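Local coordinates for protein probable uracil-DNA glycosylase (Acanthamoeba polyphaga mimivirus, PDB 5X55) that is a probable uracil-DNA glycosylase of a giant virus, with the alpha/beta fold built on a four-stranded parallel sheet that marks the UDG superfamily, at residues A[113-116]-A[120-123]; A[156-159]-A[163-166]; A[223-228]-A[232-237]; A[245-248]-A[252-255]. All blocks are in the same frame, centred on the assembly; numbering follows the deposited sequence.

Interaction 1 of 4, residues A[113-116]-A[120-123]; sequences SWIE and DCKV
Ile115 and Cys121 bring the two backbones closest, with 6.9 Å between their CA atoms. Segment 113-116 starts helix 114-117, and Ser113 holds its N-cap position. Segment 120-123 is irregular chain just after that helix. It turns back past the helix and makes an inverse gamma turn centred on Lys122. No hydrogen bond joins the two segments, so side chains carry the contact. They meet at two separate points. Ile115 reaches out with CD1, which lies 4.3 Å from Cys121 SG. Its CG1 stands anti to the backbone N (chi1 -167°), and the bend at chi2 (58°) turns CD1 toward the sulfur. Val123 turns its side chain to the helix, and its CG2 comes within 4.3 Å of Trp114 CZ3. The methyl sits at the edge of the indole, near the ring plane. At the far end of the helical segment, Glu116 folds back so that OE2 accepts a 3.1 Å bond from Ser113 N. That bond arrives 39° above the carboxylate plane and ties the first turn together. Outside the pair, Trp114 NE1 donates to Pro166 O, and Ser155 OG bonds to Cys121 O. Leu158 of helix 146-159 touches both Trp114 and Cys121. The arrangement is a short helix with Ser113 at its N-cap position, followed by a chain reversal, packed against a longer helix ahead of the central parallel sheet.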
loop_
_atom_site.group_PDB
_atom_site.type_symbol
_atom_site.label_atom_id
_atom_site.label_comp_id
_atom_site.label_asym_id
_atom_site.label_seq_id
_atom_site.Cartn_x
_atom_site.Cartn_y
_atom_site.Cartn_z
ATOM N N SER A 113 -11.705 16.234 -4.788
ATOM C CA SER A 113 -10.754 16.426 -3.703
ATOM C C SER A 113 -11.457 16.321 -2.353
ATOM O O SER A 113 -12.678 16.206 -2.261
ATOM C CB SER A 113 -10.040 17.777 -3.835
ATOM O OG SER A 113 -10.914 18.861 -3.542
ATOM N N TRP A 114 -10.668 16.381 -1.282
ATOM C CA TRP A 114 -11.230 16.289 0.061
ATOM C C TRP A 114 -12.236 17.402 0.334
ATOM O O TRP A 114 -13.339 17.143 0.835
ATOM C CB TRP A 114 -10.110 16.296 1.091
ATOM C CG TRP A 114 -9.425 14.972 1.144
ATOM C CD1 TRP A 114 -8.512 14.483 0.245
ATOM C CD2 TRP A 114 -9.621 13.945 2.117
ATOM N NE1 TRP A 114 -8.126 13.217 0.606
ATOM C CE2 TRP A 114 -8.779 12.866 1.759
ATOM C CE3 TRP A 114 -10.417 13.833 3.264
ATOM C CZ2 TRP A 114 -8.715 11.685 2.504
ATOM C CZ3 TRP A 114 -10.350 12.660 4.009
ATOM C CH2 TRP A 114 -9.502 11.597 3.619
ATOM N N ILE A 115 -11.878 18.651 0.013
ATOM C CA ILE A 115 -12.787 19.758 0.301
ATOM C C ILE A 115 -14.038 19.708 -0.585
ATOM O O ILE A 115 -15.070 20.289 -0.228
ATOM C CB ILE A 115 -12.041 21.110 0.190
ATOM C CG1 ILE A 115 -12.874 22.236 0.804
ATOM C CG2 ILE A 115 -11.673 21.438 -1.249
ATOM C CD1 ILE A 115 -13.238 21.996 2.271
ATOM N N GLU A 116 -13.997 18.991 -1.708
ATOM C CA GLU A 116 -15.211 18.807 -2.502
ATOM C C GLU A 116 -16.125 17.729 -1.915
ATOM O O GLU A 116 -17.346 17.927 -1.861
ATOM C CB GLU A 116 -14.841 18.494 -3.953
ATOM C CG GLU A 116 -13.823 19.492 -4.504
ATOM C CD GLU A 116 -13.520 19.321 -5.988
ATOM O OE1 GLU A 116 -13.410 20.342 -6.700
ATOM O OE2 GLU A 116 -13.382 18.172 -6.447
ATOM N N ASP A 120 -17.908 20.949 4.330
ATOM C CA ASP A 120 -17.931 21.493 5.678
ATOM C C ASP A 120 -17.013 20.725 6.623
ATOM O O ASP A 120 -17.180 20.793 7.844
ATOM C CB ASP A 120 -19.373 21.517 6.189
ATOM C CG ASP A 120 -20.302 22.326 5.271
ATOM O OD1 ASP A 120 -20.008 23.518 5.009
ATOM O OD2 ASP A 120 -21.304 21.763 4.779
ATOM N N CYS A 121 -16.046 19.989 6.064
ATOM C CA CYS A 121 -14.980 19.319 6.811
ATOM C C CYS A 121 -15.516 18.231 7.732
ATOM O O CYS A 121 -14.906 17.906 8.743
ATOM C CB CYS A 121 -14.135 20.328 7.587
ATOM S SG CYS A 121 -13.605 21.683 6.504
ATOM N N LYS A 122 -16.641 17.630 7.365
ATOM C CA LYS A 122 -17.273 16.582 8.167
ATOM C C LYS A 122 -16.741 15.204 7.759
ATOM O O LYS A 122 -17.475 14.356 7.240
ATOM C CB LYS A 122 -18.786 16.668 7.996
ATOM C CG LYS A 122 -19.116 16.709 6.511
ATOM C CD LYS A 122 -20.305 17.530 6.109
ATOM C CE LYS A 122 -20.055 17.898 4.677
ATOM N NZ LYS A 122 -18.631 18.251 4.648
ATOM N N VAL A 123 -15.438 14.989 8.000
ATOM C CA VAL A 123 -14.766 13.786 7.492
ATOM C C VAL A 123 -15.441 12.535 8.025
ATOM O O VAL A 123 -15.662 12.381 9.232
ATOM C CB VAL A 123 -13.269 13.787 7.844
ATOM C CG1 VAL A 123 -12.675 12.382 7.619
ATOM C CG2 VAL A 123 -12.540 14.781 6.989
#

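Interaction 2 of 4, residues A[156-159]-A[163-166]; sequences SYLE and RIVP
Ile164 of the second segment fills the angle between Tyr157 and Leu158 on the last turn of helix 146-159. Walking along 163-166, Arg163 comes first. Arg163 CA lies 7.8 Å from Leu158 CA, but the arginine side chain points away from the helix, and its backbone pairs with Leu262. Ile164 follows and carries the whole contact through one methyl, CD1. This atom lies 3.6 Å from Tyr157 CB and equally 3.6 Å from Leu158 CD1. It also stands at the edge of the tyrosine ring, in its plane, 3.9 Å from Tyr157 CD2. The straight outer chain of Ile164 (chi2 180°) pushes CD1 out to the helix, and the isoleucine crosses both partners at about a right angle. This is a helix-to-strand connection: the chain leaves the helix, makes a short link and enters strand 164-165, which forms a small antiparallel pair with strand 260-261. Val165 continues that pairing through a backbone bond with Thr260. Pro166 ends the segment after a cis peptide bond. Back on the helix, Tyr157 OH is hydrogen-bonded to Thr271 OG1, and the tyrosine ring stacks with His268.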
loop_
_atom_site.group_PDB
_atom_site.type_symbol
_atom_site.label_atom_id
_atom_site.label_comp_id
_atom_site.label_asym_id
_atom_site.label_seq_id
_atom_site.Cartn_x
_atom_site.Cartn_y
_atom_site.Cartn_z
ATOM N N SER A 156 -9.413 18.594 10.858
ATOM C CA SER A 156 -8.618 19.792 11.112
ATOM C C SER A 156 -7.715 20.118 9.929
ATOM O O SER A 156 -7.526 21.295 9.605
ATOM C CB SER A 156 -7.810 19.637 12.409
ATOM O OG SER A 156 -6.577 18.969 12.211
ATOM N N TYR A 157 -7.169 19.099 9.244
ATOM C CA TYR A 157 -6.411 19.386 8.022
ATOM C C TYR A 157 -7.300 20.022 6.960
ATOM O O TYR A 157 -6.857 20.901 6.213
ATOM C CB TYR A 157 -5.767 18.121 7.441
ATOM C CG TYR A 157 -4.858 17.322 8.348
ATOM C CD1 TYR A 157 -4.189 17.904 9.421
ATOM C CD2 TYR A 157 -4.675 15.968 8.125
ATOM C CE1 TYR A 157 -3.348 17.126 10.249
ATOM C CE2 TYR A 157 -3.857 15.193 8.937
ATOM C CZ TYR A 157 -3.193 15.763 9.987
ATOM O OH TYR A 157 -2.381 14.943 10.765
ATOM N N LEU A 158 -8.552 19.574 6.852
ATOM C CA LEU A 158 -9.449 20.212 5.887
ATOM C C LEU A 158 -9.793 21.643 6.275
ATOM O O LEU A 158 -9.981 22.493 5.391
ATOM C CB LEU A 158 -10.740 19.417 5.732
ATOM C CG LEU A 158 -10.744 18.571 4.472
ATOM C CD1 LEU A 158 -9.808 17.398 4.701
ATOM C CD2 LEU A 158 -12.163 18.117 4.099
ATOM N N GLU A 159 -9.906 21.922 7.585
ATOM C CA GLU A 159 -10.184 23.287 8.036
ATOM C C GLU A 159 -9.052 24.246 7.685
ATOM O O GLU A 159 -9.309 25.417 7.384
ATOM C CB GLU A 159 -10.480 23.311 9.536
ATOM C CG GLU A 159 -11.972 23.215 9.870
ATOM C CD GLU A 159 -12.742 24.476 9.487
ATOM O OE1 GLU A 159 -13.297 24.532 8.368
ATOM O OE2 GLU A 159 -12.781 25.421 10.310
ATOM N N ARG A 163 -4.108 20.254 1.064
ATOM C CA ARG A 163 -4.456 19.399 -0.078
ATOM C C ARG A 163 -4.027 17.963 0.211
ATOM O O ARG A 163 -2.989 17.477 -0.245
ATOM C CB ARG A 163 -3.810 19.919 -1.359
ATOM C CG ARG A 163 -3.738 21.419 -1.422
ATOM C CD ARG A 163 -3.493 21.927 -2.768
ATOM N NE ARG A 163 -4.735 22.147 -3.472
ATOM C CZ ARG A 163 -5.006 21.855 -4.726
ATOM N NH1 ARG A 163 -4.087 21.327 -5.464
ATOM N NH2 ARG A 163 -6.211 22.102 -5.188
ATOM N N ILE A 164 -4.865 17.273 0.977
ATOM C CA ILE A 164 -4.613 15.879 1.304
ATOM C C ILE A 164 -4.665 15.029 0.043
ATOM O O ILE A 164 -5.531 15.223 -0.816
ATOM C CB ILE A 164 -5.643 15.411 2.336
ATOM C CG1 ILE A 164 -5.527 16.278 3.598
ATOM C CG2 ILE A 164 -5.493 13.921 2.588
ATOM C CD1 ILE A 164 -6.505 15.902 4.702
ATOM N N VAL A 165 -3.706 14.115 -0.090
ATOM C CA VAL A 165 -3.657 13.124 -1.163
ATOM C C VAL A 165 -3.472 11.764 -0.496
ATOM O O VAL A 165 -2.907 11.696 0.609
ATOM C CB VAL A 165 -2.534 13.420 -2.172
ATOM C CG1 VAL A 165 -2.765 14.762 -2.861
ATOM C CG2 VAL A 165 -1.141 13.371 -1.484
ATOM N N PRO A 166 -3.984 10.666 -1.073
ATOM C CA PRO A 166 -4.833 10.646 -2.270
ATOM C C PRO A 166 -6.229 11.202 -1.984
ATOM O O PRO A 166 -6.561 11.376 -0.813
ATOM C CB PRO A 166 -4.905 9.157 -2.618
ATOM C CG PRO A 166 -4.819 8.480 -1.274
ATOM C CD PRO A 166 -3.802 9.314 -0.508
#

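Interaction 3 of 4, residues A[223-228]-A[232-237]; sequences NIYTNL and NHMRKA
Leu228 O accepts a 2.9 Å bond from His233 N, part of the Schellman motif that ends helix 219-230. Asn232 is the C-prime residue and takes positive phi (71°), which turns the chain away from the helix axis. The segment 232-237 then runs back beside the helix, and its side chains close over the last turns. Leu228 places CG beside its backbone N (chi1 -75°), and the residue serves two neighbours at once. Its CD2 meets His233 CB at 3.6 Å, the two side chains lying roughly perpendicular. Its CB lies 3.9 Å from Met234 CB. Met234 runs straight through its first two torsions, with CG anti to the backbone N, and then bends at chi3 (-66°). The extended part carries the sulfur to Tyr225, and the bend swings CE to within 4.1 Å of Leu228 CD1. Tyr225 OH bonds to His240 O, while His233 NE2 bonds to Asp349 OD1, so both rings are held at their polar ends. Met234 SD makes an oblique Met-aromatic contact, 5.0 Å from the centroid of the Tyr225 ring and nearest its CD1 (4.2 Å). On the other side of the ring's attachment, Tyr225 CD2 lies 4.1 Å from Ala237 CB.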
loop_
_atom_site.group_PDB
_atom_site.type_symbol
_atom_site.label_atom_id
_atom_site.label_comp_id
_atom_site.label_asym_id
_atom_site.label_seq_id
_atom_site.Cartn_x
_atom_site.Cartn_y
_atom_site.Cartn_z
ATOM N N ASN A 223 12.563 0.262 -10.459
ATOM C CA ASN A 223 13.480 -0.732 -9.916
ATOM C C ASN A 223 12.766 -2.046 -9.641
ATOM O O ASN A 223 13.338 -3.127 -9.849
ATOM C CB ASN A 223 14.158 -0.182 -8.656
ATOM C CG ASN A 223 15.216 0.867 -8.989
ATOM O OD1 ASN A 223 15.580 1.018 -10.149
ATOM N ND2 ASN A 223 15.714 1.586 -7.976
ATOM N N ILE A 224 11.503 -1.983 -9.219
ATOM C CA ILE A 224 10.717 -3.211 -9.087
ATOM C C ILE A 224 10.617 -3.923 -10.435
ATOM O O ILE A 224 10.875 -5.129 -10.538
ATOM C CB ILE A 224 9.328 -2.900 -8.499
ATOM C CG1 ILE A 224 9.460 -2.386 -7.060
ATOM C CG2 ILE A 224 8.416 -4.128 -8.575
ATOM C CD1 ILE A 224 8.264 -1.586 -6.580
ATOM N N TYR A 225 10.233 -3.185 -11.488
ATOM C CA TYR A 225 10.185 -3.756 -12.838
ATOM C C TYR A 225 11.525 -4.373 -13.231
ATOM O O TYR A 225 11.578 -5.475 -13.786
ATOM C CB TYR A 225 9.812 -2.679 -13.859
ATOM C CG TYR A 225 8.389 -2.181 -13.841
ATOM C CD1 TYR A 225 7.346 -2.953 -13.338
ATOM C CD2 TYR A 225 8.084 -0.925 -14.356
ATOM C CE1 TYR A 225 6.042 -2.479 -13.350
ATOM C CE2 TYR A 225 6.788 -0.449 -14.378
ATOM C CZ TYR A 225 5.777 -1.216 -13.868
ATOM O OH TYR A 225 4.505 -0.701 -13.899
ATOM N N THR A 226 12.624 -3.653 -12.981
ATOM C CA THR A 226 13.954 -4.184 -13.279
ATOM C C THR A 226 14.165 -5.533 -12.598
ATOM O O THR A 226 14.708 -6.460 -13.201
ATOM C CB THR A 226 15.032 -3.173 -12.840
ATOM O OG1 THR A 226 14.947 -1.990 -13.650
ATOM C CG2 THR A 226 16.458 -3.752 -12.948
ATOM N N ASN A 227 13.739 -5.655 -11.336
ATOM C CA ASN A 227 13.840 -6.927 -10.624
ATOM C C ASN A 227 12.986 -8.008 -11.285
ATOM O O ASN A 227 13.425 -9.160 -11.429
ATOM C CB ASN A 227 13.434 -6.734 -9.155
ATOM C CG ASN A 227 13.623 -7.985 -8.324
ATOM O OD1 ASN A 227 12.742 -8.846 -8.255
ATOM N ND2 ASN A 227 14.782 -8.096 -7.687
ATOM N N LEU A 228 11.757 -7.669 -11.690
ATOM C CA LEU A 228 10.924 -8.666 -12.375
ATOM C C LEU A 228 11.585 -9.151 -13.660
ATOM O O LEU A 228 11.562 -10.350 -13.964
ATOM C CB LEU A 228 9.539 -8.098 -12.668
ATOM C CG LEU A 228 8.617 -7.992 -11.445
ATOM C CD1 LEU A 228 7.667 -6.817 -11.588
ATOM C CD2 LEU A 228 7.833 -9.299 -11.276
ATOM N N ASN A 232 13.090 -13.126 -14.667
ATOM C CA ASN A 232 12.358 -13.771 -15.753
ATOM C C ASN A 232 10.853 -13.802 -15.500
ATOM O O ASN A 232 10.157 -14.689 -15.981
ATOM C CB ASN A 232 12.885 -15.192 -16.024
ATOM C CG ASN A 232 12.513 -15.690 -17.416
ATOM O OD1 ASN A 232 12.365 -14.899 -18.351
ATOM N ND2 ASN A 232 12.336 -16.989 -17.549
ATOM N N HIS A 233 10.330 -12.850 -14.739
ATOM C CA HIS A 233 8.889 -12.758 -14.527
ATOM C C HIS A 233 8.229 -11.816 -15.511
ATOM O O HIS A 233 7.001 -11.712 -15.524
ATOM C CB HIS A 233 8.607 -12.290 -13.100
ATOM C CG HIS A 233 9.246 -13.158 -12.064
ATOM N ND1 HIS A 233 8.872 -14.470 -11.858
ATOM C CD2 HIS A 233 10.259 -12.914 -11.201
ATOM C CE1 HIS A 233 9.615 -14.990 -10.900
ATOM N NE2 HIS A 233 10.463 -14.067 -10.482
ATOM N N MET A 234 9.032 -11.159 -16.344
ATOM C CA MET A 234 8.660 -10.051 -17.207
ATOM C C MET A 234 9.815 -9.860 -18.175
ATOM O O MET A 234 10.975 -10.063 -17.812
ATOM C CB MET A 234 8.404 -8.786 -16.371
ATOM C CG MET A 234 8.273 -7.481 -17.129
ATOM S SD MET A 234 7.869 -6.126 -15.977
ATOM C CE MET A 234 6.225 -6.668 -15.471
ATOM N N ARG A 235 9.495 -9.527 -19.418
ATOM C CA ARG A 235 10.540 -9.355 -20.410
ATOM C C ARG A 235 10.808 -7.911 -20.772
ATOM O O ARG A 235 11.917 -7.604 -21.211
ATOM C CB ARG A 235 10.213 -10.143 -21.682
ATOM C CG ARG A 235 10.486 -11.604 -21.498
ATOM C CD ARG A 235 9.980 -12.385 -22.644
ATOM N NE ARG A 235 11.100 -12.896 -23.412
ATOM C CZ ARG A 235 11.625 -14.098 -23.236
ATOM N NH1 ARG A 235 11.145 -14.922 -22.313
ATOM N NH2 ARG A 235 12.646 -14.463 -23.972
ATOM N N LYS A 236 9.843 -7.020 -20.586
ATOM C CA LYS A 236 10.051 -5.609 -20.869
ATOM C C LYS A 236 9.254 -4.796 -19.861
ATOM O O LYS A 236 8.128 -5.160 -19.530
ATOM C CB LYS A 236 9.633 -5.262 -22.303
ATOM C CG LYS A 236 10.279 -4.002 -22.817
ATOM C CD LYS A 236 10.422 -4.040 -24.325
ATOM C CE LYS A 236 11.240 -5.253 -24.779
ATOM N NZ LYS A 236 11.290 -5.327 -26.281
ATOM N N ALA A 237 9.841 -3.719 -19.363
ATOM C CA ALA A 237 9.138 -2.892 -18.395
ATOM C C ALA A 237 7.871 -2.317 -19.030
ATOM O O ALA A 237 7.927 -1.829 -20.163
ATOM C CB ALA A 237 10.044 -1.762 -17.909
#

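Interaction 4 of 4, residues A[245-248]-A[252-255]; sequences SWIL and FMIN
This contact joins helix 244-248 to strand 251-255, an outermost strand of the four-stranded parallel sheet at the centre of the UDG-like alpha/beta fold. Trp246 and Ile247, neighbours on the helix, both meet the sulfur of Met253. The chain passes from helix to strand through a very short link, and Ile247 and Phe252 are the closest pair, with 6.0 Å between their CA atoms. Met253 points its side chain at the helix. Its CG stands beside the backbone N and chi2 is straight, which carries SD to the helix. The bend at chi3 (69°) then turns CE off that line. Met253 SD is 4.0 Å from Trp246 CE3. It lies 5.4 Å from the centroid of the six-membered ring of Trp246 and 81° off the ring normal. This is a Met-aromatic contact made at the ring edge, not over a face. SD also lies 4.1 Å from Ile247 CG1, and Met253 CG is 4.2 Å from that same CG1. The isoleucine and methionine cross at about a right angle. All three residues are buried. No hydrogen bond joins the segments, and the contact is apolar throughout. The polar end of Trp246 is satisfied, since NE1 donates to Trp368 O, and the Trp368 ring meets the indole edge to face. Trp246 also rests on Ile224 and Leu228 of helix 219-230. Along the strand, Phe252 pairs with Val185 and Ile187 of the adjacent parallel strand, while its ring packs on helices 173-177 and 273-286.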
loop_
_atom_site.group_PDB
_atom_site.type_symbol
_atom_site.label_atom_id
_atom_site.label_comp_id
_atom_site.label_asym_id
_atom_site.label_seq_id
_atom_site.Cartn_x
_atom_site.Cartn_y
_atom_site.Cartn_z
ATOM N N SER A 245 -3.327 -4.571 -12.297
ATOM C CA SER A 245 -3.310 -5.993 -12.618
ATOM C C SER A 245 -2.921 -6.838 -11.410
ATOM O O SER A 245 -3.539 -7.877 -11.135
ATOM C CB SER A 245 -2.343 -6.236 -13.774
ATOM O OG SER A 245 -2.197 -7.621 -13.996
ATOM N N TRP A 246 -1.875 -6.419 -10.688
ATOM C CA TRP A 246 -1.426 -7.176 -9.526
ATOM C C TRP A 246 -2.455 -7.132 -8.415
ATOM O O TRP A 246 -2.680 -8.134 -7.723
ATOM C CB TRP A 246 -0.092 -6.627 -9.009
ATOM C CG TRP A 246 1.013 -6.649 -9.989
ATOM C CD1 TRP A 246 1.007 -7.224 -11.237
ATOM C CD2 TRP A 246 2.304 -6.062 -9.823
ATOM N NE1 TRP A 246 2.213 -7.030 -11.846
ATOM C CE2 TRP A 246 3.030 -6.314 -11.001
ATOM C CE3 TRP A 246 2.915 -5.344 -8.786
ATOM C CZ2 TRP A 246 4.331 -5.860 -11.182
ATOM C CZ3 TRP A 246 4.212 -4.901 -8.956
ATOM C CH2 TRP A 246 4.907 -5.157 -10.150
ATOM N N ILE A 247 -3.058 -5.966 -8.202
ATOM C CA ILE A 247 -3.964 -5.802 -7.076
ATOM C C ILE A 247 -5.229 -6.601 -7.304
ATOM O O ILE A 247 -5.736 -7.252 -6.381
ATOM C CB ILE A 247 -4.249 -4.309 -6.852
ATOM C CG1 ILE A 247 -2.946 -3.585 -6.488
ATOM C CG2 ILE A 247 -5.359 -4.084 -5.792
ATOM C CD1 ILE A 247 -3.045 -2.100 -6.699
ATOM N N LEU A 248 -5.737 -6.604 -8.544
ATOM C CA LEU A 248 -6.938 -7.381 -8.854
ATOM C C LEU A 248 -6.737 -8.871 -8.597
ATOM O O LEU A 248 -7.709 -9.585 -8.332
ATOM C CB LEU A 248 -7.347 -7.146 -10.301
ATOM C CG LEU A 248 -7.986 -5.784 -10.557
ATOM C CD1 LEU A 248 -7.753 -5.322 -11.995
ATOM C CD2 LEU A 248 -9.487 -5.829 -10.225
ATOM N N PHE A 252 -2.154 -7.068 -2.078
ATOM C CA PHE A 252 -2.716 -6.030 -1.205
ATOM C C PHE A 252 -1.635 -4.983 -0.945
ATOM O O PHE A 252 -0.864 -5.071 0.009
ATOM C CB PHE A 252 -3.219 -6.657 0.091
ATOM C CG PHE A 252 -4.012 -5.729 0.984
ATOM C CD1 PHE A 252 -5.290 -5.316 0.627
ATOM C CD2 PHE A 252 -3.508 -5.333 2.214
ATOM C CE1 PHE A 252 -6.041 -4.498 1.458
ATOM C CE2 PHE A 252 -4.257 -4.509 3.058
ATOM C CZ PHE A 252 -5.530 -4.089 2.673
ATOM N N MET A 253 -1.588 -3.976 -1.797
ATOM C CA MET A 253 -0.507 -2.994 -1.795
ATOM C C MET A 253 -1.049 -1.719 -1.178
ATOM O O MET A 253 -1.709 -0.929 -1.853
ATOM C CB MET A 253 0.007 -2.744 -3.210
ATOM C CG MET A 253 0.377 -4.014 -3.987
ATOM S SD MET A 253 1.092 -3.623 -5.609
ATOM C CE MET A 253 2.657 -2.910 -5.065
ATOM N N ILE A 254 -0.751 -1.508 0.103
ATOM C CA ILE A 254 -1.186 -0.324 0.830
ATOM C C ILE A 254 0.035 0.414 1.377
ATOM O O ILE A 254 1.125 -0.145 1.517
ATOM C CB ILE A 254 -2.145 -0.681 1.983
ATOM C CG1 ILE A 254 -1.450 -1.640 2.952
ATOM C CG2 ILE A 254 -3.424 -1.294 1.465
ATOM C CD1 ILE A 254 -2.128 -1.752 4.291
ATOM N N ASN A 255 -0.176 1.685 1.706
ATOM C CA ASN A 255 0.785 2.503 2.430
ATOM C C ASN A 255 0.409 2.531 3.913
ATOM O O ASN A 255 -0.759 2.732 4.252
ATOM C CB ASN A 255 0.812 3.917 1.857
ATOM C CG ASN A 255 1.378 3.974 0.443
ATOM O OD1 ASN A 255 2.435 3.417 0.174
ATOM N ND2 ASN A 255 0.683 4.662 -0.461
#

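Interactions 1 and 2 adjoin, with centres 8 Å apart. Interaction 1 packs on helix 146-159, whose last turn forms one half of interaction 2, and Cys121 SG touches Glu159 between them. Both are small, buried and apolar across their segments, yet lie toward the periphery of the chain. Interaction 3 is on the opposite side of the chain's centre from them. It is the largest contact, partly exposed, and differs in having a backbone hydrogen bond at a helix end. Interaction 4 is nearest the chain's centre and is buried against an outer strand of the central sheet. It touches interaction 3 through Trp246, and a methionine sulfur meets an aromatic ring in both.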